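PDB 5EJR: myosin-I heavy chain from Dictyostelium discoideum, which is a class VII unconventional myosin, an actin-based motor with ATPase activity involved in adhesion and the early steps of phagocytosis. Local coordinates for residues L130-S135 against Q198-N203. Numbering follows the deposited sequence.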
loop_
_atom_site.group_PDB
_atom_site.type_symbol
_atom_site.label_atom_id
_atom_site.label_comp_id
_atom_site.label_asym_id
_atom_site.label_seq_id
_atom_site.Cartn_x
_atom_site.Cartn_y
_atom_site.Cartn_z
ATOM N N LEU A 130 10.696 -16.025 -10.695
ATOM C CA LEU A 130 10.223 -14.990 -11.616
ATOM C C LEU A 130 8.948 -15.460 -12.301
ATOM O O LEU A 130 8.008 -14.685 -12.381
ATOM C CB LEU A 130 11.324 -14.607 -12.635
ATOM C CG LEU A 130 10.936 -13.712 -13.843
ATOM C CD1 LEU A 130 10.351 -12.376 -13.401
ATOM C CD2 LEU A 130 12.133 -13.455 -14.705
ATOM N N ILE A 131 8.872 -16.739 -12.714
ATOM C CA ILE A 131 7.664 -17.283 -13.354
ATOM C C ILE A 131 6.481 -17.208 -12.377
ATOM O O ILE A 131 5.360 -16.860 -12.773
ATOM C CB ILE A 131 7.902 -18.712 -13.906
ATOM C CG1 ILE A 131 8.870 -18.661 -15.118
ATOM C CG2 ILE A 131 6.587 -19.386 -14.277
ATOM C CD1 ILE A 131 9.520 -20.010 -15.527
ATOM N N TYR A 132 6.744 -17.515 -11.093
ATOM C CA TYR A 132 5.718 -17.421 -10.052
ATOM C C TYR A 132 5.163 -15.990 -9.965
ATOM O O TYR A 132 3.943 -15.808 -9.952
ATOM C CB TYR A 132 6.288 -17.849 -8.688
ATOM C CG TYR A 132 5.398 -17.428 -7.539
ATOM C CD1 TYR A 132 4.239 -18.135 -7.236
ATOM C CD2 TYR A 132 5.684 -16.288 -6.790
ATOM C CE1 TYR A 132 3.390 -17.729 -6.208
ATOM C CE2 TYR A 132 4.835 -15.866 -5.763
ATOM C CZ TYR A 132 3.698 -16.600 -5.467
ATOM O OH TYR A 132 2.865 -16.216 -4.441
ATOM N N PHE A 133 6.069 -14.994 -9.875
ATOM C CA PHE A 133 5.735 -13.571 -9.748
ATOM C C PHE A 133 5.090 -13.009 -11.009
ATOM O O PHE A 133 4.283 -12.082 -10.913
ATOM C CB PHE A 133 6.940 -12.744 -9.281
ATOM C CG PHE A 133 7.320 -12.966 -7.830
ATOM C CD1 PHE A 133 6.401 -12.744 -6.811
ATOM C CD2 PHE A 133 8.610 -13.352 -7.482
ATOM C CE1 PHE A 133 6.755 -12.950 -5.466
ATOM C CE2 PHE A 133 8.965 -13.561 -6.139
ATOM C CZ PHE A 133 8.033 -13.362 -5.139
ATOM N N LEU A 134 5.343 -13.627 -12.185
ATOM C CA LEU A 134 4.649 -13.223 -13.401
ATOM C C LEU A 134 3.246 -13.810 -13.328
ATOM O O LEU A 134 2.270 -13.102 -13.602
ATOM C CB LEU A 134 5.330 -13.758 -14.688
ATOM C CG LEU A 134 6.734 -13.283 -15.031
ATOM C CD1 LEU A 134 7.323 -14.136 -16.149
ATOM C CD2 LEU A 134 6.743 -11.828 -15.451
ATOM N N SER A 135 3.139 -15.109 -12.970
ATOM C CA SER A 135 1.855 -15.826 -12.919
ATOM C C SER A 135 0.843 -15.235 -11.916
ATOM O O SER A 135 -0.354 -15.397 -12.117
ATOM C CB SER A 135 2.062 -17.317 -12.667
ATOM O OG SER A 135 2.482 -17.553 -11.333
ATOM N N GLN A 198 11.071 -12.390 0.338
ATOM C CA GLN A 198 11.499 -13.155 1.499
ATOM C C GLN A 198 10.378 -13.994 2.096
ATOM O O GLN A 198 10.583 -15.178 2.387
ATOM C CB GLN A 198 12.153 -12.253 2.549
ATOM C CG GLN A 198 12.939 -13.019 3.633
ATOM C CD GLN A 198 13.868 -14.065 3.053
ATOM O OE1 GLN A 198 14.895 -13.754 2.436
ATOM N NE2 GLN A 198 13.500 -15.328 3.207
ATOM N N SER A 199 9.189 -13.404 2.234
ATOM C CA SER A 199 8.028 -14.115 2.759
ATOM C C SER A 199 7.693 -15.326 1.896
ATOM O O SER A 199 7.560 -16.427 2.435
ATOM C CB SER A 199 6.847 -13.169 2.943
ATOM O OG SER A 199 7.153 -12.300 4.026
ATOM N N PHE A 200 7.698 -15.152 0.559
ATOM C CA PHE A 200 7.441 -16.232 -0.396
ATOM C C PHE A 200 8.468 -17.395 -0.239
ATOM O O PHE A 200 8.088 -18.565 -0.222
ATOM C CB PHE A 200 7.457 -15.678 -1.837
ATOM C CG PHE A 200 7.497 -16.746 -2.902
ATOM C CD1 PHE A 200 6.393 -17.559 -3.137
ATOM C CD2 PHE A 200 8.627 -16.922 -3.691
ATOM C CE1 PHE A 200 6.433 -18.542 -4.123
ATOM C CE2 PHE A 200 8.662 -17.903 -4.675
ATOM C CZ PHE A 200 7.563 -18.697 -4.891
ATOM N N ARG A 201 9.747 -17.037 -0.126
ATOM C CA ARG A 201 10.875 -17.936 0.036
ATOM C C ARG A 201 10.792 -18.744 1.322
ATOM O O ARG A 201 10.826 -19.974 1.255
ATOM C CB ARG A 201 12.191 -17.150 -0.049
ATOM C CG ARG A 201 12.588 -16.919 -1.483
ATOM C CD ARG A 201 13.725 -15.931 -1.615
ATOM N NE ARG A 201 13.970 -15.671 -3.030
ATOM C CZ ARG A 201 14.888 -14.843 -3.501
ATOM N NH1 ARG A 201 15.651 -14.144 -2.671
ATOM N NH2 ARG A 201 15.032 -14.681 -4.805
ATOM N N SER A 202 10.623 -18.066 2.484
ATOM C CA SER A 202 10.523 -18.761 3.766
ATOM C C SER A 202 9.220 -19.580 3.899
ATOM O O SER A 202 9.234 -20.600 4.588
ATOM C CB SER A 202 10.754 -17.817 4.941
ATOM O OG SER A 202 9.854 -16.724 4.950
ATOM N N ASN A 203 8.138 -19.210 3.187
ATOM C CA ASN A 203 6.911 -20.013 3.208
ATOM C C ASN A 203 7.101 -21.326 2.404
ATOM O O ASN A 203 6.512 -22.345 2.761
ATOM C CB ASN A 203 5.691 -19.226 2.733
ATOM C CG ASN A 203 4.417 -20.040 2.688
ATOM O OD1 ASN A 203 3.725 -20.224 3.695
ATOM N ND2 ASN A 203 4.095 -20.577 1.517
#
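Tyr132 and Phe200 lay their rings face to face in an offset stack, the planes only 11° apart and the centroids separated by 4.0 Å. The offset places Phe200 CE1 over the centre of the tyrosine ring, 3.4 Å above its plane, while Tyr132 CD2 lies toward the rim of the phenylalanine. Both side chains hold CG anti to the backbone N (chi1 165° for Tyr132), reaching out from their helices so that the two rings overlap only in part. With only an alanine in place of the tyrosine, Phe200 would probably lose the stacking partner over that face and be held less firmly in its rotation.

Phe133 completes the aromatic cluster differently: its plane is inclined 61° to that of Phe200, and Phe133 CZ comes within 3.9 Å of Phe200 CD2, a purely apolar contact.

No hydrogen bond joins the two segments; in helix 121-137 Ser135 OG donates to Tyr132 O (2.7 Å), tilted from the carbonyl plane.

Within the helical MyTH4 domain of this tail fragment, the cluster joins helix 121-137 to helix 194-205. Arg201 adds a salt bridge to Glu129, while Leu169 of helix 164-178 packs on Phe200 and helix 86-99 contributes Ile90 and Ile94 against Phe133.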